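Local coordinates for protein pyruvate kinase (Pseudomonas aeruginosa, PDB 6QXL) that probably catalyses the last step of glycolysis, transfer of the phosphoryl group of phosphoenolpyruvate to ADP, yielding pyruvate and ATP, at residues 18-21 with 22-26; 68-72 with 73-77. One frame throughout, in Å; residues are numbered along the deposited sequence.

Overall arrangement
Both contacts are local and lie in the N-terminal part of the chain, within the sequence range of the pyruvate kinase barrel family. Contact 1 comes first, at the start of helix 19-28, the helix that links the first two strands of the eight-stranded barrel, 7-11 and 32-36. Contact 2 follows the third barrel strand, 64-68, and carries the chain out to strand 74-75, at one edge of the mixed sheet of the small B domain. The centres of contact 1 and contact 2 are about 29 Å apart. Contact 1 and contact 2 do not touch, their nearest atoms being about 15 Å apart. Contact 1 belongs to the outer helical layer of the barrel; the K73 side chain of contact 2 reaches near the magnesium and malonate.

Contact 1: residues 18-21 with 22-26; sequences SPEV and LEQLI
With chi1 near -71°, L22 holds CG anti to the carbonyl carbon and beside its own backbone N, and L25 follows the same torsion. This sets the branch of each leucine over a carbonyl oxygen one turn back: L22 CG is 3.4 Å from S18 O, and L25 CG stands equally close to V21 O. The same two oxygens take backbone bonds. L22 N donates to S18 O at 3.1 Å and L25 N to V21 O at 2.8 Å, both almost in line with the C=O. Between them, E23 N reaches P19 O and Q24 N reaches E20 O, both donors tilted from the carbonyl plane.

S18 is the N-cap. A chi1 of 77° swings OG round to accept from V21 N at 3.2 Å, the capping bond, alongside a weak backbone bond from the same amide to S18 O. P19 follows as the first helical residue; its nitrogen carries no hydrogen, so no acceptor is wanted there. V21 offers CG1 to CG of L25, one turn on, at 4.3 Å, a loose apolar touch. E20 and Q24 run side by side, pointing the same way, with carboxylate and amide planes 34° apart. E23 turns its carboxylate to other partners, OE2 meeting K58 in a salt bridge and H59 in a hydrogen bond.

These residues form the N-cap and first two turns of the helix in the first beta-alpha-beta unit of the TIM barrel, between strands 7-11 and 32-36. L22 packs on L51 and L55 of helix 42-58, and I26 on V52 of the same helix, while L25 meets V326 and V329 of helix 325-340. Helix 19-28 is thus wedged between the helices that follow barrel strands two and eight.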
ATOM      1  N   SER A  18      28.875  -4.588  44.300  1.00 50.57           N
ATOM      2  CA  SER A  18      28.471  -4.237  45.628  1.00 51.91           C
ATOM      3  C   SER A  18      26.942  -4.076  45.744  1.00 58.67           C
ATOM      4  O   SER A  18      26.261  -3.773  44.762  1.00 62.77           O
ATOM      5  CB  SER A  18      29.130  -2.931  46.040  1.00 51.73           C
ATOM      6  OG  SER A  18      28.504  -1.796  45.440  1.00 54.85           O
ATOM      7  N   PRO A  19      26.408  -4.253  46.961  1.00 62.74           N
ATOM      8  CA  PRO A  19      24.994  -3.987  47.166  1.00 58.25           C
ATOM      9  C   PRO A  19      24.571  -2.553  46.886  1.00 53.88           C
ATOM     10  O   PRO A  19      23.451  -2.339  46.428  1.00 55.53           O
ATOM     11  CB  PRO A  19      24.771  -4.335  48.634  1.00 60.38           C
ATOM     12  CG  PRO A  19      25.891  -5.244  49.006  1.00 60.72           C
ATOM     13  CD  PRO A  19      27.038  -4.857  48.148  1.00 60.74           C
ATOM     14  N   GLU A  20      25.450  -1.583  47.120  1.00 56.53           N
ATOM     15  CA  GLU A  20      25.068  -0.194  46.891  1.00 65.71           C
ATOM     16  C   GLU A  20      24.830   0.088  45.405  1.00 67.57           C
ATOM     17  O   GLU A  20      23.877   0.798  45.054  1.00 54.41           O
ATOM     18  CB  GLU A  20      26.095   0.803  47.453  1.00 71.53           C
ATOM     19  CG  GLU A  20      25.689   2.281  47.262  1.00 85.79           C
ATOM     20  CD  GLU A  20      26.817   3.307  47.228  1.00 94.78           C
ATOM     21  OE1 GLU A  20      28.032   2.992  47.157  1.00100.77           O
ATOM     22  OE2 GLU A  20      26.421   4.472  47.226  1.00 96.35           O
ATOM     23  N   VAL A  21      25.677  -0.470  44.541  1.00 61.09           N
ATOM     24  CA  VAL A  21      25.562  -0.196  43.122  1.00 62.79           C
ATOM     25  C   VAL A  21      24.406  -0.995  42.525  1.00 61.15           C
ATOM     26  O   VAL A  21      23.622  -0.458  41.735  1.00 69.47           O
ATOM     27  CB  VAL A  21      26.878  -0.477  42.387  1.00 62.89           C
ATOM     28  CG1 VAL A  21      26.719  -0.323  40.875  1.00 62.74           C
ATOM     29  CG2 VAL A  21      27.961   0.470  42.896  1.00 64.46           C
ATOM     30  N   LEU A  22      24.291  -2.266  42.907  1.00 57.17           N
ATOM     31  CA  LEU A  22      23.172  -3.073  42.443  1.00 57.42           C
ATOM     32  C   LEU A  22      21.836  -2.446  42.815  1.00 54.16           C
ATOM     33  O   LEU A  22      20.938  -2.352  41.983  1.00 48.74           O
ATOM     34  CB  LEU A  22      23.259  -4.490  42.981  1.00 60.58           C
ATOM     35  CG  LEU A  22      24.379  -5.313  42.347  1.00 72.74           C
ATOM     36  CD1 LEU A  22      24.532  -6.644  43.053  1.00 77.37           C
ATOM     37  CD2 LEU A  22      24.142  -5.547  40.866  1.00 77.59           C
ATOM     38  N   GLU A  23      21.715  -1.963  44.047  1.00 61.18           N
ATOM     39  CA  GLU A  23      20.487  -1.275  44.407  1.00 65.21           C
ATOM     40  C   GLU A  23      20.220  -0.090  43.465  1.00 59.78           C
ATOM     41  O   GLU A  23      19.099   0.097  43.001  1.00 66.15           O
ATOM     42  CB  GLU A  23      20.516  -0.829  45.868  1.00 69.87           C
ATOM     43  CG  GLU A  23      19.175  -0.244  46.359  1.00 70.65           C
ATOM     44  CD  GLU A  23      19.029  -0.210  47.853  1.00 68.54           C
ATOM     45  OE1 GLU A  23      19.999   0.010  48.587  1.00 65.45           O
ATOM     46  OE2 GLU A  23      17.895  -0.427  48.323  1.00 69.01           O
ATOM     47  N   GLN A  24      21.256   0.683  43.163  1.00 57.05           N
ATOM     48  CA  GLN A  24      21.106   1.829  42.275  1.00 60.16           C
ATOM     49  C   GLN A  24      20.735   1.444  40.829  1.00 59.23           C
ATOM     50  O   GLN A  24      19.979   2.167  40.177  1.00 48.03           O
ATOM     51  CB  GLN A  24      22.368   2.661  42.279  1.00 64.56           C
ATOM     52  CG  GLN A  24      22.525   3.565  43.483  1.00 69.25           C
ATOM     53  CD  GLN A  24      23.883   4.256  43.458  1.00 78.33           C
ATOM     54  OE1 GLN A  24      24.891   3.734  43.993  1.00 75.03           O
ATOM     55  NE2 GLN A  24      23.937   5.388  42.781  1.00 77.39           N
ATOM     56  N   LEU A  25      21.269   0.314  40.354  1.00 63.82           N
ATOM     57  CA  LEU A  25      20.923  -0.201  39.041  1.00 62.14           C
ATOM     58  C   LEU A  25      19.461  -0.659  38.979  1.00 64.50           C
ATOM     59  O   LEU A  25      18.769  -0.422  37.985  1.00 66.49           O
ATOM     60  CB  LEU A  25      21.838  -1.369  38.640  1.00 57.69           C
ATOM     61  CG  LEU A  25      23.319  -1.134  38.402  1.00 62.29           C
ATOM     62  CD1 LEU A  25      24.004  -2.472  38.112  1.00 59.03           C
ATOM     63  CD2 LEU A  25      23.541  -0.132  37.287  1.00 64.98           C
ATOM     64  N   ILE A  26      19.018  -1.329  40.028  1.00 59.79           N
ATOM     65  CA  ILE A  26      17.621  -1.750  40.157  1.00 57.78           C
ATOM     66  C   ILE A  26      16.719  -0.522  40.110  1.00 50.24           C
ATOM     67  O   ILE A  26      15.726  -0.502  39.374  1.00 56.70           O
ATOM     68  CB  ILE A  26      17.399  -2.558  41.453  1.00 57.66           C
ATOM     69  CG1 ILE A  26      18.380  -3.785  41.428  1.00 57.16           C
ATOM     70  CG2 ILE A  26      15.965  -2.989  41.601  1.00 56.53           C
ATOM     71  CD1 ILE A  26      18.352  -4.760  40.391  1.00 59.09           C
TER

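Contact 2: residues 68-72 with 73-77; sequences DLQGP and KIRIA
Q70 stretches its side chain across to the guanidinium of R75, its amide plane turned 46° from the guanidinium plane. Q70 OE1 accepts a weak hydrogen bond from R75 NH2 at 3.3 Å, bent to 138° at the hydrogen, and lies 3.7 Å from R75 NE. With CG anti to the backbone N (chi1 175°) and the chain extended beyond it, Q70 spans the bend in the main chain between them; its CG also passes 4.4 Å from CB of K73. The other terminal nitrogen of R75, NH1, donates to the carbonyl oxygen of H157, the stronger partner; Q70 adds a weak second bond.

Between Q70 and R75 the backbone folds sharply at P72, the centre of an inverse gamma turn closed by a weak bond from K73 N to G71 O at 2.9 Å. G71 takes a positive phi, readily reached without a side chain. K73 leaves the turn extended until its last torsion, which bends NZ towards the magnesium site; the side chain lies about 4 Å from the metal and about 6 Å from the bound malonate, and NZ makes a long, weak ion pair with the metal ligand D250.

Residues 68-77 are the link by which the chain leaves the TIM barrel for the small B domain of pyruvate kinase. They lead out of barrel strand 64-68, where D68 bridges to R34 and K221, and pass helix 174-185, whose D176 accepts from the amide of G71. Past the turn, I74 bonds through its backbone to I160, placing 74-75, a short, weakly bonded edge strand, antiparallel to strand 159-162 in the mixed sheet.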
ATOM      1  N   ASP A  68      25.189 -16.295  30.685  1.00 51.46           N
ATOM      2  CA  ASP A  68      25.795 -16.299  29.366  1.00 48.49           C
ATOM      3  C   ASP A  68      26.942 -17.297  29.334  1.00 43.81           C
ATOM      4  O   ASP A  68      27.965 -17.073  29.966  1.00 45.64           O
ATOM      5  CB  ASP A  68      26.255 -14.856  29.009  1.00 58.30           C
ATOM      6  CG  ASP A  68      26.442 -14.633  27.517  1.00 69.34           C
ATOM      7  OD1 ASP A  68      27.020 -15.529  26.858  1.00 71.72           O
ATOM      8  OD2 ASP A  68      25.999 -13.581  26.981  1.00 78.41           O
ATOM      9  N   LEU A  69      26.771 -18.374  28.596  1.00 40.37           N
ATOM     10  CA  LEU A  69      27.807 -19.402  28.433  1.00 42.93           C
ATOM     11  C   LEU A  69      28.970 -18.870  27.612  1.00 48.44           C
ATOM     12  O   LEU A  69      28.778 -18.186  26.606  1.00 57.90           O
ATOM     13  CB  LEU A  69      27.262 -20.650  27.718  1.00 42.44           C
ATOM     14  CG  LEU A  69      26.033 -21.319  28.374  1.00 43.65           C
ATOM     15  CD1 LEU A  69      25.493 -22.439  27.466  1.00 45.86           C
ATOM     16  CD2 LEU A  69      26.387 -21.825  29.798  1.00 46.80           C
ATOM     17  N   GLN A  70      30.191 -19.200  28.022  1.00 52.22           N
ATOM     18  CA  GLN A  70      31.369 -18.697  27.314  1.00 53.00           C
ATOM     19  C   GLN A  70      31.468 -19.221  25.905  1.00 50.71           C
ATOM     20  O   GLN A  70      31.833 -18.508  24.989  1.00 49.26           O
ATOM     21  CB  GLN A  70      32.618 -19.053  28.100  1.00 63.12           C
ATOM     22  CG  GLN A  70      33.917 -18.685  27.395  1.00 61.30           C
ATOM     23  CD  GLN A  70      35.142 -18.936  28.226  1.00 61.95           C
ATOM     24  OE1 GLN A  70      35.575 -18.055  28.913  1.00 68.16           O
ATOM     25  NE2 GLN A  70      35.713 -20.171  28.139  1.00 58.85           N
ATOM     26  N   GLY A  71      31.165 -20.497  25.722  1.00 48.22           N
ATOM     27  CA  GLY A  71      31.187 -21.067  24.370  1.00 48.79           C
ATOM     28  C   GLY A  71      32.600 -21.446  23.981  1.00 52.69           C
ATOM     29  O   GLY A  71      33.579 -21.295  24.763  1.00 56.17           O
ATOM     30  N   PRO A  72      32.792 -21.833  22.709  1.00 60.42           N
ATOM     31  CA  PRO A  72      34.102 -22.125  22.145  1.00 62.15           C
ATOM     32  C   PRO A  72      34.845 -20.847  21.644  1.00 59.72           C
ATOM     33  O   PRO A  72      35.093 -20.604  20.470  1.00 61.18           O
ATOM     34  CB  PRO A  72      33.757 -23.008  20.992  1.00 62.90           C
ATOM     35  CG  PRO A  72      32.445 -22.453  20.472  1.00 62.65           C
ATOM     36  CD  PRO A  72      31.728 -22.085  21.740  1.00 58.68           C
ATOM     37  N   LYS A  73      34.918 -19.912  22.547  1.00 62.47           N
ATOM     38  CA  LYS A  73      35.765 -18.749  22.348  1.00 63.40           C
ATOM     39  C   LYS A  73      37.222 -19.187  22.466  1.00 57.50           C
ATOM     40  O   LYS A  73      37.606 -19.955  23.385  1.00 52.25           O
ATOM     41  CB  LYS A  73      35.456 -17.685  23.354  1.00 57.18           C
ATOM     42  CG  LYS A  73      36.027 -16.336  22.992  1.00 61.76           C
ATOM     43  CD  LYS A  73      35.654 -15.285  24.058  1.00 68.67           C
ATOM     44  CE  LYS A  73      35.624 -13.871  23.505  1.00 72.78           C
ATOM     45  NZ  LYS A  73      34.476 -13.599  22.568  1.00 73.58           N
ATOM     46  N   ILE A  74      38.003 -18.793  21.443  1.00 50.77           N
ATOM     47  CA  ILE A  74      39.399 -19.240  21.390  1.00 47.99           C
ATOM     48  C   ILE A  74      40.219 -18.102  21.978  1.00 44.69           C
ATOM     49  O   ILE A  74      40.119 -16.953  21.535  1.00 40.30           O
ATOM     50  CB  ILE A  74      39.838 -19.501  19.950  1.00 50.17           C
ATOM     51  CG1 ILE A  74      38.919 -20.492  19.249  1.00 48.64           C
ATOM     52  CG2 ILE A  74      41.273 -19.905  19.904  1.00 49.46           C
ATOM     53  CD1 ILE A  74      39.031 -20.422  17.737  1.00 51.27           C
ATOM     54  N   ARG A  75      41.066 -18.428  22.957  1.00 44.48           N
ATOM     55  CA  ARG A  75      41.875 -17.405  23.610  1.00 43.13           C
ATOM     56  C   ARG A  75      43.348 -17.778  23.511  1.00 41.30           C
ATOM     57  O   ARG A  75      43.722 -18.952  23.391  1.00 37.44           O
ATOM     58  CB  ARG A  75      41.517 -17.214  25.071  1.00 42.69           C
ATOM     59  CG  ARG A  75      40.057 -17.357  25.416  1.00 49.18           C
ATOM     60  CD  ARG A  75      39.825 -16.876  26.877  1.00 49.18           C
ATOM     61  NE  ARG A  75      38.390 -16.590  27.101  1.00 49.49           N
ATOM     62  CZ  ARG A  75      37.823 -15.370  27.182  1.00 54.58           C
ATOM     63  NH1 ARG A  75      38.523 -14.247  27.110  1.00 55.15           N
ATOM     64  NH2 ARG A  75      36.513 -15.279  27.306  1.00 57.47           N
ATOM     65  N   ILE A  76      44.180 -16.747  23.584  1.00 39.30           N
ATOM     66  CA  ILE A  76      45.605 -16.942  23.768  1.00 37.21           C
ATOM     67  C   ILE A  76      45.939 -17.321  25.212  1.00 39.46           C
ATOM     68  O   ILE A  76      45.110 -17.223  26.096  1.00 44.10           O
ATOM     69  CB  ILE A  76      46.415 -15.738  23.286  1.00 35.62           C
ATOM     70  CG1 ILE A  76      46.221 -14.544  24.209  1.00 33.98           C
ATOM     71  CG2 ILE A  76      46.054 -15.386  21.830  1.00 33.14           C
ATOM     72  CD1 ILE A  76      46.752 -13.223  23.635  1.00 35.86           C
ATOM     73  N   ALA A  77      47.155 -17.764  25.410  1.00 40.78           N
ATOM     74  CA  ALA A  77      47.675 -18.134  26.737  1.00 41.82           C
ATOM     75  C   ALA A  77      48.203 -16.903  27.519  1.00 39.89           C
ATOM     76  O   ALA A  77      47.901 -15.770  27.166  1.00 41.37           O
ATOM     77  CB  ALA A  77      48.733 -19.222  26.595  1.00 41.35           C
TER